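Local atomic coordinates of small COPII coat GTPase SAR1 (PDB entry 6VS4), a protein that belongs to the ADP-ribosylation factor family of small P-loop GTPases, is named for the COPII coat, and is modelled with guanosine-5'-diphosphate and magnesium. Residues Phe112-His117 and Val143-Ile148; Phe189-Thr194 and Thr202-Arg207; Gln123-Ala128 and Gln170-Glu175; Ile42-Ile47 and Leu83-Ile88. One frame throughout, in Å; residues are numbered along the deposited sequence.

Contact 1. Residues Phe112-His117 and Val143-Ile148; sequences FIVDVH and VLMNKI. With GDP (guanosine-5'-diphosphate), chain D.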
# COMPACT_ATOMS: atom_id res chain seq x y z
N PHE A 112 -5.92 -34.68 -2.98
CA PHE A 112 -5.06 -35.60 -2.25
C PHE A 112 -3.70 -34.94 -2.04
O PHE A 112 -3.06 -34.54 -3.02
CB PHE A 112 -4.92 -36.92 -3.00
CG PHE A 112 -4.27 -38.00 -2.18
CD1 PHE A 112 -2.89 -38.13 -2.14
CD2 PHE A 112 -5.04 -38.90 -1.46
CE1 PHE A 112 -2.29 -39.13 -1.38
CE2 PHE A 112 -4.44 -39.90 -0.70
CZ PHE A 112 -3.07 -40.02 -0.66
N ILE A 113 -3.28 -34.82 -0.79
CA ILE A 113 -2.09 -34.07 -0.41
C ILE A 113 -1.03 -35.02 0.13
O ILE A 113 -1.32 -35.86 0.99
CB ILE A 113 -2.43 -32.98 0.61
CG1 ILE A 113 -3.54 -32.08 0.06
CG2 ILE A 113 -1.20 -32.16 0.93
CD1 ILE A 113 -3.87 -30.88 0.94
N VAL A 114 0.21 -34.85 -0.34
CA VAL A 114 1.35 -35.67 0.08
C VAL A 114 2.46 -34.77 0.60
O VAL A 114 2.79 -33.76 -0.02
CB VAL A 114 1.87 -36.55 -1.08
CG1 VAL A 114 3.12 -37.34 -0.65
CG2 VAL A 114 0.79 -37.47 -1.59
N ASP A 115 3.05 -35.15 1.73
CA ASP A 115 4.26 -34.51 2.25
C ASP A 115 5.47 -35.17 1.58
O ASP A 115 5.84 -36.29 1.93
CB ASP A 115 4.32 -34.63 3.77
CG ASP A 115 5.54 -33.94 4.39
OD1 ASP A 115 6.48 -33.56 3.65
OD2 ASP A 115 5.57 -33.80 5.63
N VAL A 116 6.10 -34.46 0.64
CA VAL A 116 7.21 -35.03 -0.10
C VAL A 116 8.45 -35.19 0.76
O VAL A 116 9.37 -35.93 0.40
CB VAL A 116 7.54 -34.18 -1.34
CG1 VAL A 116 6.30 -33.97 -2.19
CG2 VAL A 116 8.13 -32.83 -0.93
N HIS A 117 8.49 -34.54 1.92
CA HIS A 117 9.66 -34.64 2.78
C HIS A 117 9.63 -35.89 3.65
O HIS A 117 10.67 -36.50 3.92
CB HIS A 117 9.78 -33.38 3.65
CG HIS A 117 11.10 -33.25 4.33
ND1 HIS A 117 12.29 -33.39 3.67
CD2 HIS A 117 11.41 -32.98 5.62
CE1 HIS A 117 13.29 -33.22 4.52
NE2 HIS A 117 12.78 -32.97 5.71
N VAL A 143 -3.66 -34.12 -7.20
CA VAL A 143 -2.66 -34.49 -6.21
C VAL A 143 -1.73 -33.30 -5.98
O VAL A 143 -1.14 -32.76 -6.93
CB VAL A 143 -1.87 -35.73 -6.65
CG1 VAL A 143 -0.76 -36.01 -5.66
CG2 VAL A 143 -2.79 -36.91 -6.76
N LEU A 144 -1.61 -32.89 -4.72
CA LEU A 144 -0.69 -31.84 -4.33
C LEU A 144 0.52 -32.48 -3.67
O LEU A 144 0.43 -33.02 -2.56
CB LEU A 144 -1.37 -30.85 -3.39
CG LEU A 144 -2.63 -30.16 -3.95
CD1 LEU A 144 -3.21 -29.13 -2.97
CD2 LEU A 144 -2.32 -29.52 -5.27
N MET A 145 1.65 -32.47 -4.36
CA MET A 145 2.92 -32.81 -3.73
C MET A 145 3.36 -31.58 -2.96
O MET A 145 3.80 -30.58 -3.54
CB MET A 145 3.94 -33.26 -4.77
CG MET A 145 3.56 -34.53 -5.52
SD MET A 145 3.73 -36.05 -4.55
CE MET A 145 3.25 -37.29 -5.74
N ASN A 146 3.19 -31.61 -1.64
CA ASN A 146 3.34 -30.44 -0.79
C ASN A 146 4.68 -30.45 -0.08
O ASN A 146 5.37 -31.48 -0.01
CB ASN A 146 2.19 -30.38 0.23
CG ASN A 146 2.13 -29.05 0.96
OD1 ASN A 146 2.43 -28.00 0.39
ND2 ASN A 146 1.74 -29.08 2.23
N LYS A 147 5.05 -29.29 0.46
CA LYS A 147 6.28 -29.08 1.24
C LYS A 147 7.54 -29.23 0.39
O LYS A 147 8.59 -29.63 0.90
CB LYS A 147 6.34 -30.03 2.45
CG LYS A 147 5.09 -30.01 3.31
CD LYS A 147 5.41 -30.45 4.72
CE LYS A 147 4.16 -30.64 5.54
NZ LYS A 147 4.51 -31.27 6.84
N ILE A 148 7.47 -28.86 -0.89
CA ILE A 148 8.65 -28.96 -1.74
C ILE A 148 9.76 -28.03 -1.27
O ILE A 148 10.92 -28.23 -1.63
CB ILE A 148 8.30 -28.69 -3.21
CG1 ILE A 148 7.88 -27.22 -3.40
CG2 ILE A 148 7.23 -29.67 -3.70
CD1 ILE A 148 7.52 -26.88 -4.83
PB GDP D . -2.95 -32.22 8.47
O1B GDP D . -2.74 -33.35 9.50
O2B GDP D . -4.22 -31.46 8.71
O3B GDP D . -2.84 -32.83 7.07
O3A GDP D . -1.70 -31.25 8.59
PA GDP D . -1.54 -29.70 8.88
O1A GDP D . -1.83 -29.49 10.36
O2A GDP D . -2.33 -28.88 7.93
O5' GDP D . 0.02 -29.42 8.69
C5' GDP D . 1.05 -30.00 9.53
C4' GDP D . 2.25 -29.09 9.54
O4' GDP D . 2.80 -29.00 8.21
C3' GDP D . 1.98 -27.66 10.01
O3' GDP D . 2.94 -27.23 10.97
C2' GDP D . 2.08 -26.84 8.72
O2' GDP D . 2.57 -25.52 8.98
C1' GDP D . 3.12 -27.65 7.95
N9 GDP D . 3.10 -27.43 6.49
C8 GDP D . 2.02 -27.49 5.64
N7 GDP D . 2.33 -27.23 4.40
C5 GDP D . 3.69 -26.97 4.43
C6 GDP D . 4.61 -26.57 3.40
O6 GDP D . 4.37 -26.44 2.20
N1 GDP D . 5.89 -26.37 3.88
C2 GDP D . 6.27 -26.55 5.18
N2 GDP D . 7.56 -26.32 5.47
N3 GDP D . 5.44 -26.92 6.15
C4 GDP D . 4.18 -27.09 5.71
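Val-116 leans across the ends of two parallel strands, 109-115 and 141-146, onto Met-145 and Asn-146. Its N gives a nearly straight hydrogen bond to Asn-146 O (3.1 Å, 174° at the hydrogen), the last rung of a ladder that began with Leu-144 N to Phe-112 O. With CG1 anti to the carbonyl carbon (chi1 -54°), both methyls of Val-116 face the neighbouring chain: CG1 lies 3.6 Å from Met-145 CB, and CG2 rides against the carbonyls of Asn-146 and Lys-147. A compact branched residue suits this place, which Trp-164 and Leu-168 of helix 162-172 cover. Lys-147 carries the polar half. Its chain is extended beyond CG, so that the methylenes pass over the guanine, with CG 3.5 Å from C6 of GDP, while NZ reaches back to the ribose at O4' (3.2 Å). NZ also forms a salt bridge with Asp-115 OD2 at 3.0 Å, approaching from above the carboxylate plane, and meets Asn-49 O as well; three acceptors thus fix the ammonium. Asp-115 OD1 meanwhile takes the N-H of His-117 in an Asx turn that bends the chain off the strand. Deeper in the sheet, Leu-144 packs CD1 on Ile-113 CG1 (4.2 Å), an apolar pair fitting the buried face. Asn-146 sets ND2 2.9 Å from N7 of GDP, its amide steadied by Ile-193 N and Ala-50 O. The sequence Asn-Lys-Ile, followed by Asp-149, matches the NKxD guanine-recognition motif of small GTPases, placed at the end of a beta-alpha-beta unit.

Contact 2. Residues Phe189-Thr194 and Thr202-Arg207; sequences FYVTIT and TGPLAR. With GDP (guanosine-5'-diphosphate), chain D.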
# COMPACT_ATOMS: atom_id res chain seq x y z
N PHE A 189 0.39 -31.84 -8.90
CA PHE A 189 0.93 -30.49 -8.82
C PHE A 189 1.94 -30.42 -7.67
O PHE A 189 1.80 -31.12 -6.66
CB PHE A 189 -0.17 -29.45 -8.61
CG PHE A 189 -1.11 -29.29 -9.78
CD1 PHE A 189 -2.13 -30.20 -10.00
CD2 PHE A 189 -0.97 -28.22 -10.66
CE1 PHE A 189 -2.99 -30.05 -11.07
CE2 PHE A 189 -1.83 -28.06 -11.73
CZ PHE A 189 -2.85 -28.98 -11.94
N TYR A 190 2.95 -29.59 -7.84
CA TYR A 190 4.03 -29.43 -6.88
C TYR A 190 3.93 -28.04 -6.26
O TYR A 190 4.01 -27.03 -6.98
CB TYR A 190 5.40 -29.67 -7.53
CG TYR A 190 5.44 -31.01 -8.23
CD1 TYR A 190 5.90 -32.14 -7.58
CD2 TYR A 190 4.99 -31.15 -9.54
CE1 TYR A 190 5.93 -33.37 -8.20
CE2 TYR A 190 5.00 -32.36 -10.17
CZ TYR A 190 5.47 -33.48 -9.50
OH TYR A 190 5.49 -34.69 -10.13
N VAL A 191 3.73 -27.99 -4.95
CA VAL A 191 3.36 -26.76 -4.26
C VAL A 191 4.07 -26.68 -2.91
O VAL A 191 4.56 -27.68 -2.37
CB VAL A 191 1.83 -26.66 -4.05
CG1 VAL A 191 1.08 -26.62 -5.38
CG2 VAL A 191 1.33 -27.83 -3.21
N THR A 192 4.11 -25.46 -2.37
CA THR A 192 4.41 -25.19 -0.96
C THR A 192 3.21 -24.40 -0.45
O THR A 192 3.08 -23.21 -0.73
CB THR A 192 5.71 -24.41 -0.75
OG1 THR A 192 6.83 -25.23 -1.07
CG2 THR A 192 5.82 -23.96 0.69
N ILE A 193 2.33 -25.09 0.28
CA ILE A 193 1.06 -24.50 0.65
C ILE A 193 1.26 -23.34 1.62
O ILE A 193 0.48 -22.38 1.61
CB ILE A 193 0.14 -25.60 1.22
CG1 ILE A 193 -0.31 -26.51 0.08
CG2 ILE A 193 -1.06 -25.00 1.94
CD1 ILE A 193 -1.08 -27.74 0.52
N THR A 194 2.32 -23.39 2.43
CA THR A 194 2.57 -22.33 3.41
C THR A 194 3.29 -21.11 2.85
O THR A 194 3.46 -20.14 3.58
CB THR A 194 3.37 -22.88 4.58
OG1 THR A 194 4.53 -23.55 4.09
CG2 THR A 194 2.51 -23.85 5.39
N THR A 202 -2.50 -17.52 -10.44
CA THR A 202 -1.92 -18.24 -11.57
C THR A 202 -0.83 -19.21 -11.13
O THR A 202 -0.16 -19.80 -11.98
CB THR A 202 -1.35 -17.26 -12.60
OG1 THR A 202 -0.32 -16.48 -12.00
CG2 THR A 202 -2.45 -16.36 -13.15
N GLY A 203 -0.63 -19.39 -9.83
CA GLY A 203 0.34 -20.33 -9.33
C GLY A 203 -0.20 -21.75 -9.34
O GLY A 203 -1.40 -22.01 -9.55
N PRO A 204 0.70 -22.71 -9.11
CA PRO A 204 0.30 -24.12 -9.18
C PRO A 204 -0.87 -24.48 -8.28
O PRO A 204 -1.76 -25.23 -8.71
CB PRO A 204 1.58 -24.87 -8.79
CG PRO A 204 2.45 -23.86 -8.12
CD PRO A 204 2.14 -22.57 -8.82
N LEU A 205 -0.90 -23.99 -7.04
CA LEU A 205 -2.01 -24.30 -6.15
C LEU A 205 -3.33 -23.86 -6.75
O LEU A 205 -4.30 -24.63 -6.78
CB LEU A 205 -1.78 -23.66 -4.79
CG LEU A 205 -2.80 -24.00 -3.71
CD1 LEU A 205 -2.83 -25.52 -3.45
CD2 LEU A 205 -2.52 -23.22 -2.43
N ALA A 206 -3.39 -22.63 -7.27
CA ALA A 206 -4.62 -22.14 -7.89
C ALA A 206 -4.92 -22.86 -9.20
O ALA A 206 -6.09 -23.14 -9.50
CB ALA A 206 -4.54 -20.63 -8.13
N ARG A 207 -3.89 -23.19 -9.98
CA ARG A 207 -4.14 -23.93 -11.21
C ARG A 207 -4.65 -25.33 -10.93
O ARG A 207 -5.41 -25.89 -11.73
CB ARG A 207 -2.89 -23.99 -12.08
CG ARG A 207 -2.52 -22.67 -12.74
CD ARG A 207 -1.44 -22.85 -13.79
NE ARG A 207 -0.55 -23.96 -13.46
CZ ARG A 207 0.66 -23.82 -12.92
NH1 ARG A 207 1.13 -22.61 -12.64
NH2 ARG A 207 1.40 -24.89 -12.67
PB GDP D . -2.95 -32.22 8.47
O1B GDP D . -2.74 -33.35 9.50
O2B GDP D . -4.22 -31.46 8.71
O3B GDP D . -2.84 -32.83 7.07
O3A GDP D . -1.70 -31.25 8.59
PA GDP D . -1.54 -29.70 8.88
O1A GDP D . -1.83 -29.49 10.36
O2A GDP D . -2.33 -28.88 7.93
O5' GDP D . 0.02 -29.42 8.69
C5' GDP D . 1.05 -30.00 9.53
C4' GDP D . 2.25 -29.09 9.54
O4' GDP D . 2.80 -29.00 8.21
C3' GDP D . 1.98 -27.66 10.01
O3' GDP D . 2.94 -27.23 10.97
C2' GDP D . 2.08 -26.84 8.72
O2' GDP D . 2.57 -25.52 8.98
C1' GDP D . 3.12 -27.65 7.95
N9 GDP D . 3.10 -27.43 6.49
C8 GDP D . 2.02 -27.49 5.64
N7 GDP D . 2.33 -27.23 4.40
C5 GDP D . 3.69 -26.97 4.43
C6 GDP D . 4.61 -26.57 3.40
O6 GDP D . 4.37 -26.44 2.20
N1 GDP D . 5.89 -26.37 3.88
C2 GDP D . 6.27 -26.55 5.18
N2 GDP D . 7.56 -26.32 5.47
N3 GDP D . 5.44 -26.92 6.15
C4 GDP D . 4.18 -27.09 5.71
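The loop that leaves strand 186-190 to meet the guanine, in what is probably the place of the fifth conserved G-box of small GTPases, rests here on the first turn of the C-terminal helix 204-223. Pro-204, in that first turn, has no N-H to offer and loses nothing there; its CB sits 3.9 Å from Val-191 CG1, the two side chains sliding past each other in opposite directions, and its CG touches Tyr-190 O at 3.7 Å. The same Val-191 methyl reaches Leu-205 N, also at 3.7 Å. Phe-189 brings its large ring obliquely against the helix backbone, CD2 3.7 Å from Pro-204 O and CE2 4.0 Å from Arg-207 C. Arg-207 folds back on its own turn: its guanidinium lies over Pro-204 CA, and NH1 donates to Thr-202 O (3.2 Å). Farther along the loop, Ile-193 CG1 loosely meets Leu-205 CD1, while Ile-193 N makes a weak hydrogen bond to O6 of GDP (3.1 Å, 120° at the hydrogen); the same N-H also bonds to Asn-146 OD1. Helix 52-59 and Phe-28 of helix 9-33 close over Leu-205, Phe-189 and Tyr-190 reach strand 141-146 beside them, and Pro-155 of helix 155-159 touches Pro-204.

Contact 3. Residues Gln123-Ala128 and Gln170-Glu175; sequences QEVREA and QETGIE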
# COMPACT_ATOMS: atom_id res chain seq x y z
N GLN A 123 4.95 -45.47 2.45
CA GLN A 123 4.14 -46.68 2.39
C GLN A 123 2.71 -46.43 2.84
O GLN A 123 1.77 -46.94 2.24
CB GLN A 123 4.80 -47.78 3.22
CG GLN A 123 4.17 -49.15 3.02
CD GLN A 123 4.18 -49.59 1.57
OE1 GLN A 123 5.09 -49.26 0.82
NE2 GLN A 123 3.16 -50.35 1.18
N GLU A 124 2.53 -45.63 3.90
CA GLU A 124 1.18 -45.21 4.27
C GLU A 124 0.53 -44.42 3.15
O GLU A 124 -0.66 -44.59 2.87
CB GLU A 124 1.21 -44.36 5.54
CG GLU A 124 1.84 -45.00 6.75
CD GLU A 124 1.70 -44.12 7.97
OE1 GLU A 124 0.61 -43.53 8.16
OE2 GLU A 124 2.68 -44.01 8.74
N VAL A 125 1.29 -43.53 2.50
CA VAL A 125 0.72 -42.69 1.45
C VAL A 125 0.19 -43.55 0.31
O VAL A 125 -0.93 -43.34 -0.17
CB VAL A 125 1.76 -41.68 0.94
CG1 VAL A 125 1.22 -40.93 -0.27
CG2 VAL A 125 2.15 -40.70 2.04
N ARG A 126 0.97 -44.54 -0.12
CA ARG A 126 0.52 -45.37 -1.23
C ARG A 126 -0.70 -46.19 -0.84
O ARG A 126 -1.60 -46.39 -1.66
CB ARG A 126 1.68 -46.24 -1.75
CG ARG A 126 1.75 -47.66 -1.24
CD ARG A 126 2.85 -48.40 -1.99
NE ARG A 126 2.57 -48.47 -3.42
CZ ARG A 126 3.49 -48.38 -4.37
NH1 ARG A 126 4.76 -48.20 -4.05
NH2 ARG A 126 3.13 -48.45 -5.65
N GLU A 127 -0.74 -46.67 0.40
CA GLU A 127 -1.94 -47.36 0.89
C GLU A 127 -3.11 -46.40 1.01
O GLU A 127 -4.23 -46.72 0.60
CB GLU A 127 -1.65 -48.05 2.22
CG GLU A 127 -1.31 -49.54 2.09
CD GLU A 127 -0.08 -49.94 2.89
OE1 GLU A 127 0.70 -50.79 2.40
OE2 GLU A 127 0.12 -49.40 4.00
N ALA A 128 -2.88 -45.21 1.57
CA ALA A 128 -3.94 -44.21 1.61
C ALA A 128 -4.43 -43.89 0.20
O ALA A 128 -5.64 -43.81 -0.03
CB ALA A 128 -3.45 -42.94 2.32
N GLN A 170 7.00 -43.26 -8.17
CA GLN A 170 7.34 -44.66 -7.96
C GLN A 170 7.05 -45.09 -6.52
O GLN A 170 6.55 -46.19 -6.29
CB GLN A 170 8.81 -44.91 -8.30
CG GLN A 170 9.29 -46.31 -7.95
CD GLN A 170 10.76 -46.53 -8.27
OE1 GLN A 170 11.12 -47.44 -9.01
NE2 GLN A 170 11.63 -45.73 -7.66
N GLU A 171 7.34 -44.22 -5.55
CA GLU A 171 7.22 -44.59 -4.15
C GLU A 171 5.79 -44.49 -3.63
O GLU A 171 5.43 -45.21 -2.69
CB GLU A 171 8.14 -43.72 -3.30
CG GLU A 171 9.62 -43.91 -3.57
CD GLU A 171 10.16 -45.23 -3.05
OE1 GLU A 171 10.63 -46.06 -3.87
OE2 GLU A 171 10.09 -45.45 -1.82
N THR A 172 4.95 -43.62 -4.21
CA THR A 172 3.58 -43.46 -3.74
C THR A 172 2.56 -44.15 -4.63
O THR A 172 1.39 -44.25 -4.24
CB THR A 172 3.19 -41.98 -3.62
OG1 THR A 172 3.13 -41.39 -4.92
CG2 THR A 172 4.19 -41.22 -2.77
N GLY A 173 2.95 -44.60 -5.81
CA GLY A 173 2.01 -45.20 -6.73
C GLY A 173 1.11 -44.21 -7.44
O GLY A 173 0.22 -44.64 -8.19
N ILE A 174 1.30 -42.92 -7.21
CA ILE A 174 0.46 -41.89 -7.81
C ILE A 174 1.01 -41.56 -9.19
O ILE A 174 2.16 -41.14 -9.34
CB ILE A 174 0.42 -40.63 -6.92
CG1 ILE A 174 -0.05 -41.01 -5.51
CG2 ILE A 174 -0.48 -39.56 -7.55
CD1 ILE A 174 0.08 -39.90 -4.49
N GLU A 175 0.18 -41.76 -10.22
CA GLU A 175 0.56 -41.47 -11.59
C GLU A 175 -0.50 -40.60 -12.24
O GLU A 175 -1.68 -40.66 -11.89
CB GLU A 175 0.77 -42.75 -12.41
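Val-125 and Thr-172 lie side by side on the buried flank of this contact, Val-125 CG1 3.9 Å from Thr-172 CG2. The same valine methyl also grazes Ile-174 CD1 at 4.5 Å, and both aliphatic side chains continue inward to Phe-112 and Val-114 of the sheet. Close by, the backbones nearly meet: Arg-126 CA sends a C-H...O contact to Thr-172 O (3.3 Å), and Arg-126 CB comes equally near that oxygen at 3.2 Å. Thr-172 suits the border of the two zones, since its methyl serves the apolar side while OG1 bonds to Leu-168 O and receives a weak bond from Ile-174 N. Such packing is of helices against one face of the central sheet of the P-loop GTPase fold: helix 122-135 meets the end of helix 162-172, where Gly-173 breaks away with phi at 76°, a backbone shape glycine adopts without strain. Toward solvent the grip slackens. The long arm of Arg-126, bent at chi3 (-61°), lays one guanidinium face over Gly-173 N, and NH1 offers only a weak hydrogen bond to Gln-170 O (3.5 Å). On that outer side Gln-123 NE2 pairs within its own helix with Glu-127 OE1 (2.8 Å).

Contact 4. Residues Ile42-Ile47 and Leu83-Ile88; sequences ILFLGI and LKAQVI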
# COMPACT_ATOMS: atom_id res chain seq x y z
N ILE A 42 -16.04 -31.42 -2.04
CA ILE A 42 -14.63 -31.68 -2.31
C ILE A 42 -14.02 -32.36 -1.09
O ILE A 42 -14.13 -31.86 0.03
CB ILE A 42 -13.88 -30.39 -2.66
CG1 ILE A 42 -14.59 -29.64 -3.78
CG2 ILE A 42 -12.45 -30.71 -3.05
CD1 ILE A 42 -14.70 -30.40 -5.08
N LEU A 43 -13.38 -33.51 -1.31
CA LEU A 43 -12.73 -34.26 -0.24
C LEU A 43 -11.24 -33.94 -0.23
O LEU A 43 -10.56 -34.10 -1.24
CB LEU A 43 -12.95 -35.76 -0.42
CG LEU A 43 -14.13 -36.40 0.31
CD1 LEU A 43 -15.45 -35.77 -0.09
CD2 LEU A 43 -14.16 -37.91 0.05
N PHE A 44 -10.74 -33.48 0.92
CA PHE A 44 -9.32 -33.21 1.10
C PHE A 44 -8.74 -34.38 1.89
O PHE A 44 -9.08 -34.58 3.06
CB PHE A 44 -9.11 -31.88 1.82
CG PHE A 44 -9.56 -30.69 1.03
CD1 PHE A 44 -10.90 -30.37 0.92
CD2 PHE A 44 -8.63 -29.88 0.39
CE1 PHE A 44 -11.32 -29.27 0.19
CE2 PHE A 44 -9.04 -28.78 -0.34
CZ PHE A 44 -10.39 -28.47 -0.44
N LEU A 45 -7.86 -35.14 1.25
CA LEU A 45 -7.46 -36.45 1.75
C LEU A 45 -5.94 -36.56 1.79
O LEU A 45 -5.22 -35.82 1.11
CB LEU A 45 -8.07 -37.56 0.88
CG LEU A 45 -9.60 -37.53 0.70
CD1 LEU A 45 -10.04 -38.53 -0.37
CD2 LEU A 45 -10.33 -37.80 2.00
N GLY A 46 -5.47 -37.51 2.59
CA GLY A 46 -4.04 -37.68 2.82
C GLY A 46 -3.78 -38.15 4.23
O GLY A 46 -4.67 -38.08 5.08
N ILE A 47 -2.57 -38.63 4.51
CA ILE A 47 -2.25 -39.02 5.88
C ILE A 47 -2.04 -37.74 6.69
O ILE A 47 -1.91 -36.65 6.12
CB ILE A 47 -1.04 -39.97 5.95
CG1 ILE A 47 0.25 -39.23 5.62
CG2 ILE A 47 -1.24 -41.18 5.04
CD1 ILE A 47 1.47 -40.10 5.59
N LEU A 83 -18.06 -24.45 -2.00
CA LEU A 83 -17.12 -25.52 -1.71
C LEU A 83 -17.51 -26.17 -0.38
O LEU A 83 -17.39 -25.56 0.68
CB LEU A 83 -15.70 -24.96 -1.66
CG LEU A 83 -14.51 -25.85 -2.03
CD1 LEU A 83 -13.24 -25.02 -2.08
CD2 LEU A 83 -14.37 -26.99 -1.06
N LYS A 84 -18.02 -27.40 -0.44
CA LYS A 84 -18.29 -28.16 0.77
C LYS A 84 -17.05 -29.01 1.02
O LYS A 84 -16.88 -30.09 0.44
CB LYS A 84 -19.58 -28.97 0.65
CG LYS A 84 -20.82 -28.08 0.41
CD LYS A 84 -22.14 -28.86 0.36
CE LYS A 84 -22.31 -29.67 -0.93
NZ LYS A 84 -23.51 -30.55 -0.90
N ALA A 85 -16.17 -28.52 1.88
CA ALA A 85 -14.86 -29.11 2.07
C ALA A 85 -14.93 -30.11 3.21
O ALA A 85 -15.19 -29.74 4.36
CB ALA A 85 -13.80 -28.04 2.35
N GLN A 86 -14.72 -31.38 2.88
CA GLN A 86 -14.67 -32.47 3.85
C GLN A 86 -13.22 -32.93 3.95
O GLN A 86 -12.65 -33.41 2.96
CB GLN A 86 -15.59 -33.61 3.42
CG GLN A 86 -15.66 -34.78 4.40
CD GLN A 86 -16.63 -34.52 5.54
OE1 GLN A 86 -17.81 -34.23 5.32
NE2 GLN A 86 -16.14 -34.63 6.77
N VAL A 87 -12.62 -32.77 5.12
CA VAL A 87 -11.22 -33.12 5.34
C VAL A 87 -11.16 -34.42 6.12
O VAL A 87 -11.85 -34.58 7.13
CB VAL A 87 -10.48 -32.00 6.09
CG1 VAL A 87 -8.99 -32.25 6.08
CG2 VAL A 87 -10.82 -30.64 5.50
N ILE A 88 -10.32 -35.36 5.67
CA ILE A 88 -10.18 -36.65 6.33
C ILE A 88 -8.70 -37.00 6.46
O ILE A 88 -7.99 -37.11 5.44
CB ILE A 88 -10.91 -37.78 5.59
CG1 ILE A 88 -12.38 -37.43 5.37
CG2 ILE A 88 -10.80 -39.07 6.38
CD1 ILE A 88 -13.12 -38.46 4.55
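Four backbone hydrogen bonds tie Ile-42 and Phe-44 to strand 83-90, in the parallel part of the central sheet of the P-loop GTPase fold. Strand 40-47 leads into what looks like the Walker A loop, entered at Gly-46, whose backbone angles (146°, 166°) are comfortable for a residue with no side chain. Ile-42 N bonds to Lys-84 O and Gln-86 N returns to Ile-42 O; Phe-44 N then reaches Gln-86 O at 2.8 Å and Ile-88 N reaches Phe-44 O at 3.0 Å. Weaker C-H...O contacts fill the gaps of the ladder, as from Leu-43 CA to Gln-86 O (3.3 Å).

The apolar contacts divide between the two sheet faces. On the face of Leu-43, Leu-45, Gln-86 and Ile-88, Leu-45 and Ile-88 run side by side, CD2 of the leucine 3.6 Å from CB of the isoleucine, while the partly exposed Gln-86 turns its polar end away from strand 40-47, the side chain also touching Thr-75 and Tyr-77. The other face gathers Ile-42, Phe-44, Ala-85 and Val-87, and helix 52-59 touches Phe-44 and Val-87. Here Ile-42 and Leu-83 cross at about a right angle, Leu-83 CD2 3.8 Å from Ile-42 CB. Small Ala-85 leaves room for the aromatic ring: with chi1 at -66°, Phe-44 swings back along the strand, setting CE1 3.5 Å from Ala-85 CB and 4.0 Å from Leu-83 CD2, which lies at the ring edge.

Overall arrangement
Contacts 1, 2 and 4 are buried and all reach the same sheet, whereas contact 3 is only partly buried, its centre about 17 Å from that of the chain. Contacts 1 and 4 are both parallel strand pairs, joined through Ile-113 N and Leu-45 O; contact 1 ends in charged and amide groups at the guanine, contact 4 stays largely apolar near the magnesium ion. Contact 2 extends the sheet, Val-143 O and Phe-189 N probably bonding, and meets GDP from a loop through backbone and threonine atoms. Contact 3 is packed on contact 1 through Val-114 and Val-125 and on contact 4 through Ile-47, with methyl groups inside and, across its outer side, only a weak arginine-to-carbonyl bond.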